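PDB 6H5L: similar to hydroxylamine oxidoreductase from Kuenenia stuttgartiensis, which is a multiheme c-type cytochrome that probably acts as an oxidoreductase within a reductase complex of this anammox bacterium. Local coordinates for residues Lys299-Met304 / Ser344-Val349; Ile332-Glu337 / Ser365-Met370. All blocks are in the same frame, centred on the assembly; numbering follows the deposited sequence.

Interaction 1 of 2, residues Lys299-Met304 / Ser344-Val349; sequences KGIWRM and SYWLEV. With HEC (heme c), chain I.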
ATOM      1  N   LYS A 299       4.470  -5.601  47.745  1.00 18.67           N
ATOM      2  CA  LYS A 299       3.204  -5.186  48.334  1.00 21.73           C
ATOM      3  C   LYS A 299       2.405  -6.336  48.951  1.00 21.95           C
ATOM      4  O   LYS A 299       1.224  -6.146  49.259  1.00 21.39           O
ATOM      5  CB  LYS A 299       2.343  -4.484  47.286  1.00 20.91           C
ATOM      6  CG  LYS A 299       3.039  -3.336  46.587  1.00 22.91           C
ATOM      7  CD  LYS A 299       2.048  -2.469  45.834  1.00 19.72           C
ATOM      8  CE  LYS A 299       1.183  -3.295  44.894  1.00 20.50           C
ATOM      9  NZ  LYS A 299       1.977  -4.033  43.870  1.00 17.05           N
ATOM     10  N   GLY A 300       3.010  -7.508  49.145  1.00 19.73           N
ATOM     11  CA  GLY A 300       2.280  -8.633  49.711  1.00 19.07           C
ATOM     12  C   GLY A 300       1.852  -8.390  51.147  1.00 28.26           C
ATOM     13  O   GLY A 300       2.596  -7.833  51.958  1.00 22.70           O
ATOM     14  N   ILE A 301       0.624  -8.818  51.458  1.00 25.13           N
ATOM     15  CA  ILE A 301       0.037  -8.668  52.789  1.00 17.64           C
ATOM     16  C   ILE A 301      -0.359 -10.008  53.385  1.00 18.53           C
ATOM     17  O   ILE A 301       0.042 -10.341  54.509  1.00 28.27           O
ATOM     18  CB  ILE A 301      -1.182  -7.704  52.778  1.00 20.37           C
ATOM     19  CG1 ILE A 301      -0.752  -6.300  52.281  1.00 23.72           C
ATOM     20  CG2 ILE A 301      -1.830  -7.626  54.144  1.00 17.36           C
ATOM     21  CD1 ILE A 301      -1.917  -5.338  52.099  1.00 24.42           C
ATOM     22  N   TRP A 302      -1.166 -10.753  52.651  1.00 20.32           N
ATOM     23  CA  TRP A 302      -1.637 -12.083  53.095  1.00 29.74           C
ATOM     24  C   TRP A 302      -0.673 -13.129  52.561  1.00 32.96           C
ATOM     25  O   TRP A 302      -0.953 -14.263  52.724  1.00 47.64           O
ATOM     26  CB  TRP A 302      -3.043 -12.374  52.584  1.00 23.15           C
ATOM     27  CG  TRP A 302      -4.157 -11.655  53.264  1.00 19.18           C
ATOM     28  CD1 TRP A 302      -4.815 -10.571  52.793  1.00 20.42           C
ATOM     29  CD2 TRP A 302      -4.758 -11.964  54.523  1.00 21.83           C
ATOM     30  NE1 TRP A 302      -5.789 -10.193  53.657  1.00 23.15           N
ATOM     31  CE2 TRP A 302      -5.776 -11.020  54.734  1.00 23.55           C
ATOM     32  CE3 TRP A 302      -4.550 -12.942  55.492  1.00 23.27           C
ATOM     33  CZ2 TRP A 302      -6.572 -11.023  55.871  1.00 24.33           C
ATOM     34  CZ3 TRP A 302      -5.337 -12.948  56.610  1.00 20.38           C
ATOM     35  CH2 TRP A 302      -6.329 -11.999  56.801  1.00 20.81           C
ATOM     36  N   ARG A 303       0.497 -12.688  52.144  1.00 27.73           N
ATOM     37  CA  ARG A 303       1.545 -13.390  51.391  1.00 28.31           C
ATOM     38  C   ARG A 303       1.065 -14.707  50.795  1.00 24.59           C
ATOM     39  O   ARG A 303       0.460 -14.653  49.789  1.00 39.16           O
ATOM     40  CB  ARG A 303       2.726 -13.571  52.340  1.00 31.66           C
ATOM     41  CG  ARG A 303       3.115 -12.290  53.048  1.00 22.30           C
ATOM     42  CD  ARG A 303       3.790 -11.239  52.219  1.00 19.41           C
ATOM     43  NE  ARG A 303       4.886 -11.776  51.465  1.00 20.94           N
ATOM     44  CZ  ARG A 303       6.158 -11.721  51.777  1.00 24.82           C
ATOM     45  NH1 ARG A 303       6.565 -11.187  52.897  1.00 17.21           N
ATOM     46  NH2 ARG A 303       7.042 -12.195  50.940  1.00 30.69           N
ATOM     47  N   MET A 304       1.158 -15.822  51.483  1.00 32.53           N
ATOM     48  CA  MET A 304       0.802 -17.073  50.835  1.00 22.42           C
ATOM     49  C   MET A 304      -0.599 -17.540  51.190  1.00 25.96           C
ATOM     50  O   MET A 304      -1.151 -18.391  50.483  1.00 22.98           O
ATOM     51  CB  MET A 304       1.820 -18.169  51.176  1.00 19.56           C
ATOM     52  CG  MET A 304       1.731 -19.402  50.271  1.00 20.24           C
ATOM     53  SD  MET A 304       3.060 -20.600  50.504  1.00 33.83           S
ATOM     54  CE  MET A 304       2.573 -21.893  49.361  1.00 20.21           C
ATOM     55  N   SER A 344      -3.048   0.678  50.641  1.00 25.88           N
ATOM     56  CA  SER A 344      -3.241   1.921  49.902  1.00 22.52           C
ATOM     57  C   SER A 344      -2.489   1.908  48.579  1.00 20.41           C
ATOM     58  O   SER A 344      -2.973   2.467  47.588  1.00 21.23           O
ATOM     59  CB  SER A 344      -2.799   3.116  50.748  1.00 22.32           C
ATOM     60  OG  SER A 344      -1.390   3.142  50.897  1.00 34.41           O
ATOM     61  N   TYR A 345      -1.312   1.274  48.541  1.00 20.20           N
ATOM     62  CA  TYR A 345      -0.591   1.141  47.279  1.00 21.22           C
ATOM     63  C   TYR A 345      -1.375   0.283  46.295  1.00 17.91           C
ATOM     64  O   TYR A 345      -1.409   0.580  45.095  1.00 22.06           O
ATOM     65  CB  TYR A 345       0.798   0.544  47.517  1.00 18.81           C
ATOM     66  CG  TYR A 345       1.642   1.278  48.539  1.00 18.86           C
ATOM     67  CD1 TYR A 345       1.445   2.628  48.801  1.00 17.91           C
ATOM     68  CD2 TYR A 345       2.640   0.613  49.241  1.00 17.70           C
ATOM     69  CE1 TYR A 345       2.216   3.293  49.736  1.00 20.64           C
ATOM     70  CE2 TYR A 345       3.415   1.270  50.175  1.00 20.48           C
ATOM     71  CZ  TYR A 345       3.200   2.610  50.420  1.00 25.32           C
ATOM     72  OH  TYR A 345       3.972   3.266  51.350  1.00 26.61           O
ATOM     73  N   TRP A 346      -2.008  -0.788  46.783  1.00 18.72           N
ATOM     74  CA  TRP A 346      -2.893  -1.580  45.934  1.00 21.02           C
ATOM     75  C   TRP A 346      -4.034  -0.730  45.395  1.00 16.76           C
ATOM     76  O   TRP A 346      -4.384  -0.822  44.213  1.00 22.95           O
ATOM     77  CB  TRP A 346      -3.451  -2.772  46.713  1.00 22.09           C
ATOM     78  CG  TRP A 346      -2.480  -3.892  46.925  1.00 22.63           C
ATOM     79  CD1 TRP A 346      -1.869  -4.238  48.095  1.00 24.39           C
ATOM     80  CD2 TRP A 346      -2.016  -4.824  45.941  1.00 22.50           C
ATOM     81  NE1 TRP A 346      -1.053  -5.324  47.900  1.00 27.63           N
ATOM     82  CE2 TRP A 346      -1.124  -5.703  46.585  1.00 18.54           C
ATOM     83  CE3 TRP A 346      -2.265  -4.997  44.576  1.00 18.90           C
ATOM     84  CZ2 TRP A 346      -0.482  -6.739  45.914  1.00 18.69           C
ATOM     85  CZ3 TRP A 346      -1.627  -6.028  43.911  1.00 16.10           C
ATOM     86  CH2 TRP A 346      -0.746  -6.885  44.582  1.00 22.28           C
ATOM     87  N   LEU A 347      -4.625   0.105  46.252  1.00 18.79           N
ATOM     88  CA  LEU A 347      -5.752   0.929  45.832  1.00 23.21           C
ATOM     89  C   LEU A 347      -5.342   1.944  44.773  1.00 19.91           C
ATOM     90  O   LEU A 347      -6.173   2.351  43.953  1.00 18.20           O
ATOM     91  CB  LEU A 347      -6.368   1.629  47.043  1.00 14.78           C
ATOM     92  CG  LEU A 347      -7.080   0.696  48.026  1.00 17.63           C
ATOM     93  CD1 LEU A 347      -7.606   1.461  49.233  1.00 22.23           C
ATOM     94  CD2 LEU A 347      -8.208  -0.048  47.327  1.00 15.82           C
ATOM     95  N   GLU A 348      -4.073   2.360  44.767  1.00 21.43           N
ATOM     96  CA  GLU A 348      -3.594   3.237  43.704  1.00 23.02           C
ATOM     97  C   GLU A 348      -3.617   2.528  42.356  1.00 22.48           C
ATOM     98  O   GLU A 348      -3.889   3.152  41.324  1.00 23.87           O
ATOM     99  CB  GLU A 348      -2.187   3.738  44.024  1.00 17.53           C
ATOM    100  CG  GLU A 348      -2.083   4.521  45.321  1.00 19.79           C
ATOM    101  CD  GLU A 348      -0.725   5.167  45.502  1.00 21.25           C
ATOM    102  OE1 GLU A 348      -0.671   6.399  45.696  1.00 23.92           O
ATOM    103  OE2 GLU A 348       0.290   4.443  45.438  1.00 22.42           O
ATOM    104  N   VAL A 349      -3.337   1.223  42.346  1.00 19.01           N
ATOM    105  CA  VAL A 349      -3.417   0.456  41.108  1.00 21.88           C
ATOM    106  C   VAL A 349      -4.865   0.334  40.653  1.00 22.91           C
ATOM    107  O   VAL A 349      -5.200   0.636  39.502  1.00 21.16           O
ATOM    108  CB  VAL A 349      -2.768  -0.928  41.288  1.00 24.18           C
ATOM    109  CG1 VAL A 349      -3.133  -1.843  40.128  1.00 26.72           C
ATOM    110  CG2 VAL A 349      -1.265  -0.796  41.401  1.00 25.39           C
TER
HETATM  111 FE   HEC I 607      -1.837 -11.414  42.180  1.00 20.92          FE
HETATM  112  CHA HEC I 607      -1.959 -11.901  45.516  1.00 17.31           C
HETATM  113  CHB HEC I 607       0.423 -14.003  41.847  1.00 21.03           C
HETATM  114  CHC HEC I 607      -1.948 -11.127  38.757  1.00 19.97           C
HETATM  115  CHD HEC I 607      -3.552  -8.425  42.449  1.00 17.96           C
HETATM  116  NA  HEC I 607      -1.003 -12.779  43.429  1.00 19.95           N
HETATM  117  C1A HEC I 607      -1.056 -12.660  44.804  1.00 21.40           C
HETATM  118  C2A HEC I 607       0.004 -13.479  45.352  1.00 21.40           C
HETATM  119  C3A HEC I 607       0.661 -14.056  44.346  1.00 18.89           C
HETATM  120  C4A HEC I 607       0.041 -13.629  43.113  1.00 20.53           C
HETATM  121  CMA HEC I 607       1.866 -15.013  44.464  1.00 21.85           C
HETATM  122  CAA HEC I 607       0.321 -13.646  46.845  1.00 17.61           C
HETATM  123  CBA HEC I 607       1.276 -12.540  47.270  1.00 16.48           C
HETATM  124  CGA HEC I 607       0.479 -11.410  47.866  1.00 17.77           C
HETATM  125  O1A HEC I 607       0.480 -10.302  47.272  1.00 19.89           O
HETATM  126  O2A HEC I 607      -0.164 -11.621  48.925  1.00 27.65           O
HETATM  127  NB  HEC I 607      -0.887 -12.354  40.596  1.00 17.12           N
HETATM  128  C1B HEC I 607      -0.080 -13.470  40.685  1.00 16.39           C
HETATM  129  C2B HEC I 607       0.128 -13.988  39.351  1.00 11.74           C
HETATM  130  C3B HEC I 607      -0.517 -13.193  38.495  1.00 13.11           C
HETATM  131  C4B HEC I 607      -1.175 -12.151  39.261  1.00 15.28           C
HETATM  132  CMB HEC I 607       0.996 -15.213  38.996  1.00 10.75           C
HETATM  133  CAB HEC I 607      -0.566 -13.354  36.960  1.00 11.92           C
HETATM  134  CBB HEC I 607      -1.298 -14.650  36.541  1.00 11.03           C
HETATM  135  NC  HEC I 607      -2.559 -10.006  40.855  1.00 19.34           N
HETATM  136  C1C HEC I 607      -2.573 -10.135  39.480  1.00 17.48           C
HETATM  137  C2C HEC I 607      -3.501  -9.155  38.944  1.00 14.98           C
HETATM  138  C3C HEC I 607      -3.806  -8.315  39.939  1.00 22.89           C
HETATM  139  C4C HEC I 607      -3.313  -8.893  41.176  1.00 18.70           C
HETATM  140  CMC HEC I 607      -3.636  -8.826  37.442  1.00 17.12           C
HETATM  141  CAC HEC I 607      -4.686  -7.048  39.828  1.00 18.69           C
HETATM  142  CBC HEC I 607      -6.151  -7.432  39.527  1.00 31.57           C
HETATM  143  ND  HEC I 607      -2.624 -10.312  43.747  1.00 20.51           N
HETATM  144  C1D HEC I 607      -3.339  -9.122  43.620  1.00 22.54           C
HETATM  145  C2D HEC I 607      -3.820  -8.734  44.927  1.00 18.66           C
HETATM  146  C3D HEC I 607      -3.324  -9.823  45.886  1.00 17.36           C
HETATM  147  C4D HEC I 607      -2.587 -10.758  45.065  1.00 20.17           C
HETATM  148  CMD HEC I 607      -4.660  -7.489  45.287  1.00 14.29           C
HETATM  149  CAD HEC I 607      -3.549  -9.893  47.410  1.00 22.69           C
HETATM  150  CBD HEC I 607      -2.537  -8.960  48.070  1.00 20.82           C
HETATM  151  CGD HEC I 607      -2.660  -9.031  49.568  1.00 19.22           C
HETATM  152  O1D HEC I 607      -3.582  -8.381  50.126  1.00 24.31           O
HETATM  153  O2D HEC I 607      -1.831  -9.732  50.202  1.00 19.80           O

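Interaction 2 of 2, residues Ile332-Glu337 / Ser365-Met370; sequences IDIYSE and SLDQFM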
ATOM      1  N   ILE A 332       0.651 -12.197  60.969  1.00 31.04           N
ATOM      2  CA  ILE A 332       0.547 -10.973  60.183  1.00 24.45           C
ATOM      3  C   ILE A 332      -0.496 -10.061  60.814  1.00 26.38           C
ATOM      4  O   ILE A 332      -1.624 -10.485  61.093  1.00 28.14           O
ATOM      5  CB  ILE A 332       0.188 -11.294  58.724  1.00 21.80           C
ATOM      6  CG1 ILE A 332       1.189 -12.283  58.125  1.00 24.20           C
ATOM      7  CG2 ILE A 332       0.143 -10.018  57.895  1.00 17.57           C
ATOM      8  CD1 ILE A 332       0.841 -12.726  56.720  1.00 19.66           C
ATOM      9  N   ASP A 333      -0.123  -8.802  61.037  1.00 23.41           N
ATOM     10  CA  ASP A 333      -1.057  -7.786  61.519  1.00 27.06           C
ATOM     11  C   ASP A 333      -1.650  -7.098  60.295  1.00 29.50           C
ATOM     12  O   ASP A 333      -1.009  -6.246  59.674  1.00 24.09           O
ATOM     13  CB  ASP A 333      -0.359  -6.796  62.443  1.00 24.74           C
ATOM     14  CG  ASP A 333      -1.332  -5.884  63.164  1.00 21.70           C
ATOM     15  OD1 ASP A 333      -2.555  -6.037  62.959  1.00 23.56           O
ATOM     16  OD2 ASP A 333      -0.873  -5.018  63.937  1.00 20.74           O
ATOM     17  N   ILE A 334      -2.880  -7.479  59.943  1.00 23.53           N
ATOM     18  CA  ILE A 334      -3.513  -6.963  58.732  1.00 25.67           C
ATOM     19  C   ILE A 334      -3.690  -5.452  58.814  1.00 28.21           C
ATOM     20  O   ILE A 334      -3.560  -4.741  57.809  1.00 24.77           O
ATOM     21  CB  ILE A 334      -4.853  -7.683  58.489  1.00 18.53           C
ATOM     22  CG1 ILE A 334      -4.601  -9.152  58.148  1.00 21.05           C
ATOM     23  CG2 ILE A 334      -5.655  -7.002  57.388  1.00 20.98           C
ATOM     24  CD1 ILE A 334      -3.625  -9.346  57.007  1.00 17.40           C
ATOM     25  N   TYR A 335      -3.970  -4.933  60.009  1.00 21.87           N
ATOM     26  CA  TYR A 335      -4.266  -3.518  60.192  1.00 24.53           C
ATOM     27  C   TYR A 335      -3.104  -2.759  60.829  1.00 27.42           C
ATOM     28  O   TYR A 335      -3.314  -1.764  61.527  1.00 27.23           O
ATOM     29  CB  TYR A 335      -5.542  -3.352  61.013  1.00 17.65           C
ATOM     30  CG  TYR A 335      -6.738  -4.008  60.363  1.00 18.88           C
ATOM     31  CD1 TYR A 335      -7.295  -3.480  59.205  1.00 17.26           C
ATOM     32  CD2 TYR A 335      -7.299  -5.160  60.894  1.00 15.89           C
ATOM     33  CE1 TYR A 335      -8.382  -4.077  58.598  1.00 18.46           C
ATOM     34  CE2 TYR A 335      -8.388  -5.764  60.294  1.00 20.57           C
ATOM     35  CZ  TYR A 335      -8.926  -5.219  59.146  1.00 26.17           C
ATOM     36  OH  TYR A 335     -10.010  -5.815  58.544  1.00 29.28           O
ATOM     37  N   SER A 336      -1.877  -3.215  60.595  1.00 26.62           N
ATOM     38  CA  SER A 336      -0.714  -2.452  61.014  1.00 25.90           C
ATOM     39  C   SER A 336      -0.520  -1.246  60.098  1.00 30.08           C
ATOM     40  O   SER A 336      -1.065  -1.178  58.994  1.00 36.15           O
ATOM     41  CB  SER A 336       0.542  -3.325  60.998  1.00 24.86           C
ATOM     42  OG  SER A 336       0.903  -3.672  59.673  1.00 26.00           O
ATOM     43  N   GLU A 337       0.265  -0.278  60.579  1.00 31.60           N
ATOM     44  CA  GLU A 337       0.581   0.889  59.761  1.00 27.90           C
ATOM     45  C   GLU A 337       1.244   0.481  58.451  1.00 28.11           C
ATOM     46  O   GLU A 337       0.999   1.091  57.404  1.00 31.22           O
ATOM     47  CB  GLU A 337       1.483   1.850  60.535  1.00 24.77           C
ATOM     48  CG  GLU A 337       0.751   2.785  61.479  1.00 26.03           C
ATOM     49  CD  GLU A 337       1.682   3.795  62.121  1.00 44.32           C
ATOM     50  OE1 GLU A 337       2.871   3.466  62.321  1.00 47.29           O
ATOM     51  OE2 GLU A 337       1.230   4.919  62.419  1.00 44.15           O
ATOM     52  N   SER A 365     -13.374  -7.240  51.189  1.00 24.86           N
ATOM     53  CA  SER A 365     -14.004  -8.556  51.138  1.00 24.30           C
ATOM     54  C   SER A 365     -12.962  -9.665  51.070  1.00 19.57           C
ATOM     55  O   SER A 365     -13.184 -10.759  51.602  1.00 18.72           O
ATOM     56  CB  SER A 365     -14.952  -8.644  49.947  1.00 19.51           C
ATOM     57  OG  SER A 365     -15.966  -7.657  50.023  1.00 23.82           O
ATOM     58  N   LEU A 366     -11.828  -9.408  50.414  1.00 17.26           N
ATOM     59  CA  LEU A 366     -10.717 -10.354  50.456  1.00 22.96           C
ATOM     60  C   LEU A 366     -10.241 -10.575  51.884  1.00 25.11           C
ATOM     61  O   LEU A 366      -9.963 -11.710  52.288  1.00 24.64           O
ATOM     62  CB  LEU A 366      -9.565  -9.855  49.582  1.00 13.40           C
ATOM     63  CG  LEU A 366      -8.217 -10.559  49.762  1.00 17.87           C
ATOM     64  CD1 LEU A 366      -8.296 -12.011  49.311  1.00 14.10           C
ATOM     65  CD2 LEU A 366      -7.111  -9.819  49.019  1.00 16.35           C
ATOM     66  N   ASP A 367     -10.139  -9.495  52.665  1.00 22.83           N
ATOM     67  CA  ASP A 367      -9.755  -9.628  54.066  1.00 23.57           C
ATOM     68  C   ASP A 367     -10.785 -10.433  54.848  1.00 23.53           C
ATOM     69  O   ASP A 367     -10.427 -11.291  55.663  1.00 28.31           O
ATOM     70  CB  ASP A 367      -9.568  -8.244  54.692  1.00 19.08           C
ATOM     71  CG  ASP A 367      -8.486  -7.432  54.007  1.00 23.11           C
ATOM     72  OD1 ASP A 367      -7.534  -8.038  53.470  1.00 17.72           O
ATOM     73  OD2 ASP A 367      -8.586  -6.186  54.007  1.00 24.52           O
ATOM     74  N   GLN A 368     -12.073 -10.173  54.607  1.00 18.70           N
ATOM     75  CA  GLN A 368     -13.120 -10.894  55.323  1.00 18.54           C
ATOM     76  C   GLN A 368     -13.119 -12.373  54.967  1.00 21.05           C
ATOM     77  O   GLN A 368     -13.325 -13.226  55.838  1.00 22.56           O
ATOM     78  CB  GLN A 368     -14.484 -10.272  55.029  1.00 15.51           C
ATOM     79  CG  GLN A 368     -14.671  -8.895  55.637  1.00 18.06           C
ATOM     80  CD  GLN A 368     -14.448  -8.889  57.138  1.00 24.09           C
ATOM     81  OE1 GLN A 368     -13.790  -7.999  57.676  1.00 27.92           O
ATOM     82  NE2 GLN A 368     -15.000  -9.886  57.822  1.00 18.75           N
ATOM     83  N   PHE A 369     -12.895 -12.699  53.692  1.00 19.89           N
ATOM     84  CA  PHE A 369     -12.798 -14.101  53.300  1.00 19.29           C
ATOM     85  C   PHE A 369     -11.638 -14.788  54.007  1.00 23.33           C
ATOM     86  O   PHE A 369     -11.759 -15.940  54.439  1.00 24.81           O
ATOM     87  CB  PHE A 369     -12.647 -14.219  51.783  1.00 12.71           C
ATOM     88  CG  PHE A 369     -12.399 -15.623  51.305  1.00 12.66           C
ATOM     89  CD1 PHE A 369     -13.459 -16.474  51.028  1.00 13.09           C
ATOM     90  CD2 PHE A 369     -11.106 -16.095  51.133  1.00 12.42           C
ATOM     91  CE1 PHE A 369     -13.233 -17.767  50.591  1.00 14.45           C
ATOM     92  CE2 PHE A 369     -10.876 -17.385  50.701  1.00 13.19           C
ATOM     93  CZ  PHE A 369     -11.940 -18.222  50.427  1.00 13.67           C
ATOM     94  N   MET A 370     -10.505 -14.096  54.133  1.00 20.92           N
ATOM     95  CA  MET A 370      -9.338 -14.702  54.766  1.00 22.42           C
ATOM     96  C   MET A 370      -9.535 -14.854  56.270  1.00 24.88           C
ATOM     97  O   MET A 370      -9.061 -15.830  56.867  1.00 24.01           O
ATOM     98  CB  MET A 370      -8.094 -13.873  54.462  1.00 21.83           C
ATOM     99  CG  MET A 370      -7.680 -13.937  53.009  1.00 16.98           C
ATOM    100  SD  MET A 370      -7.431 -15.644  52.496  1.00 20.66           S
ATOM    101  CE  MET A 370      -5.829 -15.984  53.220  1.00 15.80           C
TER

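Interaction 1 of 2, residues Lys299-Met304 / Ser344-Val349
Lys299 NZ is held by three groups. It hydrogen-bonds to the backbone oxygens of Cys283 and Tyr286, and it lies over the six-membered ring of Trp346 in a cation-pi contact, 4.1 Å from the ring centroid. The side chain bends at chi3 (-53°), which lays CE over the same ring, and at chi4 (-60°), which keeps NZ over it. CE makes a CH-pi contact 3.6 Å from that centroid. One carbon back along the side chain, Lys299 CD rests on Tyr345 CB. The backbone joins in: Trp346 NE1 donates to Lys299 O at 2.8 Å. The donor sits above the carbonyl plane, and the bond is somewhat bent. The opposite face of the indole meets the heme, with Trp346 CE3 3.5 Å from heme CMD. Ile301 CD1 touches Trp346 CD1 obliquely. Replacing Trp346 by an alanine would probably leave Lys299 O without its indole donor and Lys299 NZ without its aromatic face, and open a gap between the lysine and the heme. The loop backbone also binds the heme. Heme O2D accepts from Ile301 N at 2.9 Å and from Trp302 N at 2.7 Å. This is a heme-pocket wall, built from a loop and a helix. Helix 337-350 leads into the CXXCH motif of another heme, whose pocket includes Val349. On the propionate side of the heme, Trp302 packs against helices 356-389 and 455-476.

Interaction 2 of 2, residues Ile332-Glu337 / Ser365-Met370
The CA atoms of Ile334 and Asp367 are 8.2 Å apart, the nearest CA pair across the two segments. The loop residues Asp333 to Ser336 form a type I beta turn, and Ser336 is the N-cap of helix 337-350. The turn faces one side of helix 356-389. Contact between them is thin and rests on side chains. Ile334 points toward the helix, and its CG2 comes to 4.4 Å from Asp367 CG. The carboxylate itself is engaged elsewhere. Its OD2 makes a salt bridge with Arg343, and its OD1 accepts from Trp302 NE1. Both partners probably favour the charged form of Asp367, which is buried. At the outer margin, Tyr335 OH is 4.5 Å from Gln368 OE1, too far for a hydrogen bond. With CG beside the backbone N (chi1 -59°) and the ring turned by chi2 -70°, Tyr335 sets a face against Ile334. Ile334 CG2 lies over the centre of that ring, 4.0 Å above its plane. The second subunit also reaches this part of helix 356-389: Gln368 and Phe369 pack on Tyr194 of that subunit. Ser336 OG caps Asn339 N at the start of helix 337-350. The turn is closed at Asp333 O, which accepts from Ser336 N at 3.3 Å and from Ser336 OG at 3.2 Å, both on the same face of its carbonyl plane.

How the interactions relate
Interaction 1 is a buried contact beside a heme. Interaction 2 is partly buried, with Tyr335 exposed at its margin. The first uses an indole hydrogen bond, a cation-pi contact and backbone bonds to a propionate. The second has loose van der Waals contact between its segments. Both loop segments belong to the long connection between strand 291-292 and helix 337-350, and their helical partners, 337-350 and 356-389, follow each other in the chain. Trp302 bridges the two sites, its ring packing on Ile334 and Met370. The first contact has polar bonding across its own segments, although its lysine also bonds outside them; the second sends its carboxylate to outside partners.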